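Local atomic coordinates of polyprenyl synthetase (Zymomonas mobilis subsp. mobilis, PDB entry 4KKM), a protein that probably catalyses prenyl transfer in isoprenoid synthesis, as an FPP/GGPP-synthase-family enzyme, and binds divalent metal ions. Residues 30-34 with 73-78; 37-41 with 88-92; 79-85 with 218-224. All blocks are in the same frame, centred on the assembly; numbering follows the deposited sequence.

Overall arrangement
From the N terminus the chain first runs through helix 24-45, which supplies one side of contacts 1 and 2. Contact 1 closes the loop back from helix 71-80 (30-34 with 73-78), and contact 2 the longer one from helix 87-109 (37-41 with 88-92); their segments alternate along the chain, so the two cross. Contact 3 opens after contact 1 has closed, directly beyond residue 78, and spans a much longer loop to the end of helix 208-221; it crosses contact 2. The centres of contacts 1 and 2 lie about 9 Å apart, with Pro73 packed on Ile38, while Ala89 and Ala90 meet Met221 and join contact 2 to contact 3.

Contact 1: residues 30-34 with 73-78; sequences MMEQV and PLLVVA
Met30 O accepts the helical bond of Val34 N at 2.8 Å, and the two residues so joined, one turn apart, both send side chains against Leu74. The Leu74 methyls divide the work: CD1 packs on Met30 CG at 3.7 Å, whereas CD2 meets Met31 CG, also at 3.7 Å. Met30 leaves its helix with CG anti to the backbone N (chi1 176°); the extended chain sets SD against Leu74 CD1, and the bend at chi3 lays CE beside Val77 CG1 at 4.0 Å. The interface belongs to the all-helical isoprenoid synthase fold, here helix 24-45 laid across helix 71-80 with the local axes 10.2 Å apart and their directions at 111°. Val34 wedges in with both branches. CG1 rests against Pro73 CB at 3.9 Å, and CG2 touches both Leu74 CD1 and Val77 CG2, the latter 4.2 Å away. The side chains that meet across the helices are all apolar. Helix 306-314 flanks the same patch through Tyr307, which touches Met30 and Ala78, and Ile311 on Leu74; Val77 also leans on Leu91 of helix 87-109.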
loop_
_atom_site.group_PDB
_atom_site.type_symbol
_atom_site.label_atom_id
_atom_site.label_comp_id
_atom_site.label_asym_id
_atom_site.label_seq_id
_atom_site.Cartn_x
_atom_site.Cartn_y
_atom_site.Cartn_z
ATOM N N MET B 30 22.684 -5.458 19.508
ATOM C CA MET B 30 21.823 -4.541 18.764
ATOM C C MET B 30 20.630 -5.278 18.155
ATOM O O MET B 30 19.505 -4.780 18.182
ATOM C CB MET B 30 22.609 -3.788 17.680
ATOM C CG MET B 30 21.731 -2.893 16.798
ATOM S SD MET B 30 22.623 -1.956 15.534
ATOM C CE MET B 30 22.969 -0.446 16.429
ATOM N N MET B 31 20.876 -6.474 17.628
ATOM C CA MET B 31 19.819 -7.261 16.995
ATOM C C MET B 31 18.707 -7.619 17.977
ATOM O O MET B 31 17.524 -7.447 17.676
ATOM C CB MET B 31 20.393 -8.526 16.346
ATOM C CG MET B 31 21.172 -8.266 15.070
ATOM S SD MET B 31 21.946 -9.733 14.361
ATOM C CE MET B 31 20.506 -10.683 13.882
ATOM N N GLU B 32 19.090 -8.102 19.154
ATOM C CA GLU B 32 18.116 -8.455 20.184
ATOM C C GLU B 32 17.337 -7.228 20.655
ATOM O O GLU B 32 16.142 -7.310 20.936
ATOM C CB GLU B 32 18.811 -9.134 21.368
ATOM C CG GLU B 32 19.522 -10.430 21.002
ATOM C CD GLU B 32 20.309 -11.022 22.159
ATOM O OE1 GLU B 32 20.501 -10.320 23.175
ATOM O OE2 GLU B 32 20.738 -12.192 22.053
ATOM N N GLN B 33 18.022 -6.092 20.738
ATOM C CA GLN B 33 17.380 -4.840 21.129
ATOM C C GLN B 33 16.388 -4.357 20.076
ATOM O O GLN B 33 15.256 -3.990 20.400
ATOM C CB GLN B 33 18.425 -3.757 21.386
ATOM C CG GLN B 33 18.783 -3.594 22.846
ATOM C CD GLN B 33 20.208 -3.108 23.051
ATOM O OE1 GLN B 33 20.766 -2.388 22.216
ATOM N NE2 GLN B 33 20.810 -3.510 24.166
ATOM N N VAL B 34 16.826 -4.340 18.821
ATOM C CA VAL B 34 15.961 -3.926 17.718
ATOM C C VAL B 34 14.725 -4.823 17.645
ATOM O O VAL B 34 13.604 -4.342 17.461
ATOM C CB VAL B 34 16.721 -3.947 16.375
ATOM C CG1 VAL B 34 15.767 -3.741 15.207
ATOM C CG2 VAL B 34 17.815 -2.882 16.365
ATOM N N PRO B 73 14.601 -3.405 9.724
ATOM C CA PRO B 73 14.748 -2.429 10.813
ATOM C C PRO B 73 16.193 -2.274 11.290
ATOM O O PRO B 73 16.629 -1.156 11.580
ATOM C CB PRO B 73 13.881 -3.024 11.924
ATOM C CG PRO B 73 12.783 -3.725 11.175
ATOM C CD PRO B 73 13.445 -4.297 9.938
ATOM N N LEU B 74 16.932 -3.379 11.347
ATOM C CA LEU B 74 18.319 -3.344 11.800
ATOM C C LEU B 74 19.173 -2.467 10.884
ATOM O O LEU B 74 20.001 -1.686 11.352
ATOM C CB LEU B 74 18.896 -4.762 11.868
ATOM C CG LEU B 74 20.379 -4.869 12.225
ATOM C CD1 LEU B 74 20.619 -4.415 13.666
ATOM C CD2 LEU B 74 20.881 -6.292 11.994
ATOM N N LEU B 75 18.966 -2.598 9.577
ATOM C CA LEU B 75 19.687 -1.773 8.607
ATOM C C LEU B 75 19.348 -0.294 8.752
ATOM O O LEU B 75 20.227 0.563 8.651
ATOM C CB LEU B 75 19.380 -2.234 7.180
ATOM C CG LEU B 75 20.041 -3.547 6.756
ATOM C CD1 LEU B 75 19.448 -4.038 5.440
ATOM C CD2 LEU B 75 21.548 -3.360 6.641
ATOM N N VAL B 76 18.071 0.009 8.966
ATOM C CA VAL B 76 17.662 1.392 9.191
ATOM C C VAL B 76 18.358 1.960 10.425
ATOM O O VAL B 76 18.969 3.032 10.368
ATOM C CB VAL B 76 16.133 1.519 9.364
ATOM C CG1 VAL B 76 15.769 2.935 9.807
ATOM C CG2 VAL B 76 15.424 1.158 8.066
ATOM N N VAL B 77 18.273 1.226 11.530
ATOM C CA VAL B 77 18.867 1.655 12.795
ATOM C C VAL B 77 20.381 1.845 12.653
ATOM O O VAL B 77 20.933 2.859 13.092
ATOM C CB VAL B 77 18.554 0.655 13.940
ATOM C CG1 VAL B 77 19.428 0.933 15.156
ATOM C CG2 VAL B 77 17.067 0.696 14.310
ATOM N N ALA B 78 21.045 0.882 12.020
ATOM C CA ALA B 78 22.498 0.943 11.854
ATOM C C ALA B 78 22.941 2.046 10.896
ATOM O O ALA B 78 24.050 2.565 11.015
ATOM C CB ALA B 78 23.060 -0.410 11.400
#

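Contact 2: residues 37-41 with 88-92; sequences DIDRL and EAALR
The Arg40 guanidinium and the Glu88 carboxylate lie nearly in one plane, 19° apart, and meet edge to edge. Asp37 OD1 also sits at the guanidinium edge, while Asp37 O and Leu41 CG lie over one face, toward its rim. The grip on Glu88 is end-on and two-pronged: Arg40 NH1 to Glu88 OE2 at 3.1 Å and Arg40 NH2 to Glu88 OE1 at 3.2 Å, each oxygen using its syn lone pair. The Arg40 chain bends at chi3 (61°), which helps bring NH2 within 3.3 Å of Asp37 OD1, met from well above that carboxylate's plane. Beside this network Leu91 CD1 packs on Asp37 OD2 at 3.6 Å, and Leu91 CB on Leu41 CD1 at 3.7 Å. One water takes a bond from Arg92 NH1 and gives one to Leu41 O (2.7 Å from the water oxygen); Arg92 NH2 is held by Gln45. The contact thus joins helix 24-45 to the first turns of helix 87-109, whose far end carries the calcium ligand Asp108. With one guanidinium shared by two carboxylates, Arg40 probably offsets the mutual repulsion of Asp37 and Glu88.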
loop_
_atom_site.group_PDB
_atom_site.type_symbol
_atom_site.label_atom_id
_atom_site.label_comp_id
_atom_site.label_asym_id
_atom_site.label_seq_id
_atom_site.Cartn_x
_atom_site.Cartn_y
_atom_site.Cartn_z
ATOM N N ASP B 37 12.356 -3.809 20.401
ATOM C CA ASP B 37 11.774 -2.506 20.114
ATOM C C ASP B 37 10.711 -2.585 19.019
ATOM O O ASP B 37 9.662 -1.952 19.123
ATOM C CB ASP B 37 12.866 -1.513 19.723
ATOM C CG ASP B 37 13.675 -1.045 20.920
ATOM O OD1 ASP B 37 13.085 -0.920 22.016
ATOM O OD2 ASP B 37 14.893 -0.803 20.765
ATOM N N ILE B 38 10.992 -3.357 17.974
ATOM C CA ILE B 38 10.058 -3.495 16.859
ATOM C C ILE B 38 8.794 -4.210 17.321
ATOM O O ILE B 38 7.698 -3.837 16.921
ATOM C CB ILE B 38 10.711 -4.197 15.638
ATOM C CG1 ILE B 38 11.777 -3.283 15.027
ATOM C CG2 ILE B 38 9.662 -4.562 14.568
ATOM C CD1 ILE B 38 11.226 -1.951 14.522
ATOM N N ASP B 39 8.941 -5.211 18.194
ATOM C CA ASP B 39 7.768 -5.872 18.787
ATOM C C ASP B 39 6.916 -4.905 19.613
ATOM O O ASP B 39 5.683 -4.897 19.501
ATOM C CB ASP B 39 8.166 -7.076 19.649
ATOM C CG ASP B 39 8.378 -8.341 18.833
ATOM O OD1 ASP B 39 8.051 -8.354 17.627
ATOM O OD2 ASP B 39 8.865 -9.337 19.401
ATOM N N ARG B 40 7.572 -4.101 20.445
ATOM C CA ARG B 40 6.883 -3.076 21.221
ATOM C C ARG B 40 6.135 -2.101 20.318
ATOM O O ARG B 40 4.976 -1.766 20.567
ATOM C CB ARG B 40 7.869 -2.294 22.095
ATOM C CG ARG B 40 7.304 -0.956 22.579
ATOM C CD ARG B 40 8.259 -0.205 23.499
ATOM N NE ARG B 40 9.519 0.134 22.839
ATOM C CZ ARG B 40 9.710 1.217 22.092
ATOM N NH1 ARG B 40 8.721 2.079 21.899
ATOM N NH2 ARG B 40 10.891 1.438 21.537
ATOM N N LEU B 41 6.806 -1.646 19.267
ATOM C CA LEU B 41 6.238 -0.632 18.390
ATOM C C LEU B 41 5.021 -1.147 17.607
ATOM O O LEU B 41 4.018 -0.444 17.472
ATOM C CB LEU B 41 7.321 -0.078 17.452
ATOM C CG LEU B 41 8.392 0.757 18.159
ATOM C CD1 LEU B 41 9.566 1.052 17.231
ATOM C CD2 LEU B 41 7.791 2.048 18.693
ATOM N N GLU B 88 14.528 6.662 18.414
ATOM C CA GLU B 88 13.144 6.201 18.343
ATOM C C GLU B 88 12.548 6.465 16.959
ATOM O O GLU B 88 11.800 5.645 16.427
ATOM C CB GLU B 88 12.293 6.849 19.445
ATOM C CG GLU B 88 10.833 6.381 19.484
ATOM C CD GLU B 88 10.644 5.000 20.114
ATOM O OE1 GLU B 88 11.646 4.327 20.435
ATOM O OE2 GLU B 88 9.478 4.586 20.294
ATOM N N ALA B 89 12.884 7.612 16.380
ATOM C CA ALA B 89 12.438 7.942 15.032
ATOM C C ALA B 89 12.969 6.920 14.029
ATOM O O ALA B 89 12.219 6.421 13.189
ATOM C CB ALA B 89 12.891 9.335 14.655
ATOM N N ALA B 90 14.264 6.618 14.121
ATOM C CA ALA B 90 14.878 5.589 13.281
ATOM C C ALA B 90 14.141 4.257 13.410
ATOM O O ALA B 90 13.855 3.593 12.411
ATOM C CB ALA B 90 16.357 5.420 13.634
ATOM N N LEU B 91 13.816 3.880 14.643
ATOM C CA LEU B 91 13.064 2.652 14.879
ATOM C C LEU B 91 11.682 2.667 14.219
ATOM O O LEU B 91 11.221 1.643 13.713
ATOM C CB LEU B 91 12.932 2.378 16.380
ATOM C CG LEU B 91 14.162 1.778 17.069
ATOM C CD1 LEU B 91 14.027 1.886 18.587
ATOM C CD2 LEU B 91 14.352 0.329 16.635
ATOM N N ARG B 92 11.017 3.819 14.222
ATOM C CA ARG B 92 9.695 3.924 13.596
ATOM C C ARG B 92 9.780 3.774 12.077
ATOM O O ARG B 92 8.895 3.189 11.447
ATOM C CB ARG B 92 9.017 5.251 13.955
ATOM C CG ARG B 92 8.681 5.406 15.437
ATOM C CD ARG B 92 7.618 6.479 15.663
ATOM N NE ARG B 92 6.372 6.108 14.999
ATOM C CZ ARG B 92 5.473 5.263 15.499
ATOM N NH1 ARG B 92 5.662 4.709 16.691
ATOM N NH2 ARG B 92 4.379 4.977 14.802
HETATM O O HOH W 1 3.961 2.277 17.736
#

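Contact 3: residues 79-85 with 218-224; sequences TCALFNV and GAIMGRQ
Thr79 CG2 presses on Gly218 CA at 3.6 Å, in the tightest part of the contact: the CA atoms of Cys80 and Gly218 are only 4.4 Å apart, and a CB on Gly218 would run into that threonine methyl. Thr79 OG1 turns to Leu75 O of its own helix. Beside it Cys80 SG meets Gly218 CA and Met221 CB. With Val85 CG1 anti to the backbone N (chi1 -180°), that methyl is set against Met221 CE, 3.6 Å away at the end of a twice-bent chain. Phe83 leads from this packed side toward the looser one. The edge of its ring comes up to Gly218 O, 3.4 Å from CD2, and a CB on Gly222 would clash with the same ring carbon. One face receives Gln224, whose CG stands 3.5 Å from the ring centroid, 13° off the normal, in a CH-pi contact; its amide is stacked 9° from the ring plane. Leu82 CB covers the opposite face. Without the ring, as with an alanine here, Leu82 and Gln224 would probably face a gap, and the glutamine amide would lose the surface it lies flat on. Gln224 NE2 also holds Gly222 O at 2.8 Å, which should limit its rotation. Toward solvent the contact thins out, with Gln224 at its margin. The exposed Arg223 pairs with Glu163 through NH2, while its NH1 and backbone N both bond to Ile220 O. With Gln224 N returning to Ala219 O at 2.9 Å and Arg223 at positive phi, this is a Schellman motif ending helix 208-221, packed against the type I turn from Cys80 to Phe83.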
loop_
_atom_site.group_PDB
_atom_site.type_symbol
_atom_site.label_atom_id
_atom_site.label_comp_id
_atom_site.label_asym_id
_atom_site.label_seq_id
_atom_site.Cartn_x
_atom_site.Cartn_y
_atom_site.Cartn_z
ATOM N N THR B 79 22.094 2.391 9.935
ATOM C CA THR B 79 22.435 3.471 9.015
ATOM C C THR B 79 22.183 4.832 9.663
ATOM O O THR B 79 23.005 5.738 9.559
ATOM C CB THR B 79 21.666 3.373 7.679
ATOM O OG1 THR B 79 21.838 2.065 7.129
ATOM C CG2 THR B 79 22.203 4.405 6.686
ATOM N N CYS B 80 21.047 4.972 10.344
ATOM C CA CYS B 80 20.764 6.212 11.068
ATOM C C CYS B 80 21.837 6.508 12.116
ATOM O O CYS B 80 22.134 7.670 12.413
ATOM C CB CYS B 80 19.378 6.168 11.710
ATOM S SG CYS B 80 18.042 6.294 10.515
ATOM N N ALA B 81 22.428 5.445 12.655
ATOM C CA ALA B 81 23.500 5.561 13.638
ATOM C C ALA B 81 24.744 6.267 13.093
ATOM O O ALA B 81 25.553 6.790 13.861
ATOM C CB ALA B 81 23.870 4.184 14.182
ATOM N N LEU B 82 24.906 6.280 11.771
ATOM C CA LEU B 82 26.046 6.960 11.151
ATOM C C LEU B 82 25.986 8.455 11.395
ATOM O O LEU B 82 27.005 9.137 11.442
ATOM C CB LEU B 82 26.059 6.737 9.637
ATOM C CG LEU B 82 26.175 5.308 9.121
ATOM C CD1 LEU B 82 26.041 5.266 7.596
ATOM C CD2 LEU B 82 27.496 4.751 9.564
ATOM N N PHE B 83 24.769 8.963 11.513
ATOM C CA PHE B 83 24.549 10.392 11.613
ATOM C C PHE B 83 23.894 10.647 12.964
ATOM O O PHE B 83 23.856 9.748 13.803
ATOM C CB PHE B 83 23.699 10.827 10.421
ATOM C CG PHE B 83 24.133 10.173 9.126
ATOM C CD1 PHE B 83 25.416 10.376 8.641
ATOM C CD2 PHE B 83 23.283 9.328 8.424
ATOM C CE1 PHE B 83 25.845 9.774 7.466
ATOM C CE2 PHE B 83 23.705 8.715 7.243
ATOM C CZ PHE B 83 24.987 8.938 6.767
ATOM N N ASN B 84 23.403 11.848 13.217
ATOM C CA ASN B 84 22.796 12.063 14.526
ATOM C C ASN B 84 21.284 12.019 14.456
ATOM O O ASN B 84 20.611 13.029 14.631
ATOM C CB ASN B 84 23.287 13.345 15.202
ATOM C CG ASN B 84 23.292 13.229 16.722
ATOM O OD1 ASN B 84 23.333 12.123 17.266
ATOM N ND2 ASN B 84 23.248 14.364 17.409
ATOM N N VAL B 85 20.760 10.830 14.183
ATOM C CA VAL B 85 19.329 10.643 14.054
ATOM C C VAL B 85 18.737 10.132 15.357
ATOM O O VAL B 85 19.283 9.222 15.980
ATOM C CB VAL B 85 19.012 9.655 12.919
ATOM C CG1 VAL B 85 17.513 9.464 12.780
ATOM C CG2 VAL B 85 19.626 10.160 11.622
ATOM N N GLY B 218 18.422 6.139 5.966
ATOM C CA GLY B 218 19.423 6.660 6.883
ATOM C C GLY B 218 20.017 7.961 6.384
ATOM O O GLY B 218 20.179 8.920 7.143
ATOM N N ALA B 219 20.334 7.996 5.093
ATOM C CA ALA B 219 20.865 9.198 4.462
ATOM C C ALA B 219 19.847 10.331 4.496
ATOM O O ALA B 219 20.196 11.479 4.756
ATOM C CB ALA B 219 21.280 8.901 3.030
ATOM N N ILE B 220 18.588 9.996 4.232
ATOM C CA ILE B 220 17.502 10.971 4.240
ATOM C C ILE B 220 17.279 11.537 5.646
ATOM O O ILE B 220 17.207 12.757 5.830
ATOM C CB ILE B 220 16.202 10.348 3.675
ATOM C CG1 ILE B 220 16.344 10.109 2.169
ATOM C CG2 ILE B 220 14.991 11.236 3.951
ATOM C CD1 ILE B 220 15.221 9.258 1.571
ATOM N N MET B 221 17.205 10.650 6.637
ATOM C CA MET B 221 17.015 11.059 8.025
ATOM C C MET B 221 18.206 11.878 8.511
ATOM O O MET B 221 18.073 12.713 9.406
ATOM C CB MET B 221 16.781 9.844 8.940
ATOM C CG MET B 221 15.432 9.128 8.733
ATOM S SD MET B 221 14.038 10.030 9.447
ATOM C CE MET B 221 14.264 9.646 11.181
ATOM N N GLY B 222 19.368 11.649 7.908
ATOM C CA GLY B 222 20.576 12.349 8.301
ATOM C C GLY B 222 20.874 13.596 7.488
ATOM O O GLY B 222 21.930 14.205 7.660
ATOM N N ARG B 223 19.949 13.966 6.602
ATOM C CA ARG B 223 20.108 15.111 5.696
ATOM C C ARG B 223 21.443 15.075 4.964
ATOM O O ARG B 223 22.131 16.088 4.879
ATOM C CB ARG B 223 19.983 16.457 6.435
ATOM C CG ARG B 223 18.719 16.668 7.249
ATOM C CD ARG B 223 17.498 16.027 6.606
ATOM N NE ARG B 223 17.013 16.706 5.402
ATOM C CZ ARG B 223 16.682 16.087 4.268
ATOM N NH1 ARG B 223 16.803 14.764 4.155
ATOM N NH2 ARG B 223 16.234 16.794 3.236
ATOM N N GLN B 224 21.808 13.909 4.444
ATOM C CA GLN B 224 23.118 13.725 3.828
ATOM C C GLN B 224 23.134 14.073 2.340
ATOM O O GLN B 224 22.098 14.040 1.674
ATOM C CB GLN B 224 23.604 12.290 4.056
ATOM C CG GLN B 224 23.799 11.960 5.526
ATOM C CD GLN B 224 24.906 12.790 6.143
ATOM O OE1 GLN B 224 26.048 12.740 5.693
ATOM N NE2 GLN B 224 24.569 13.572 7.161
#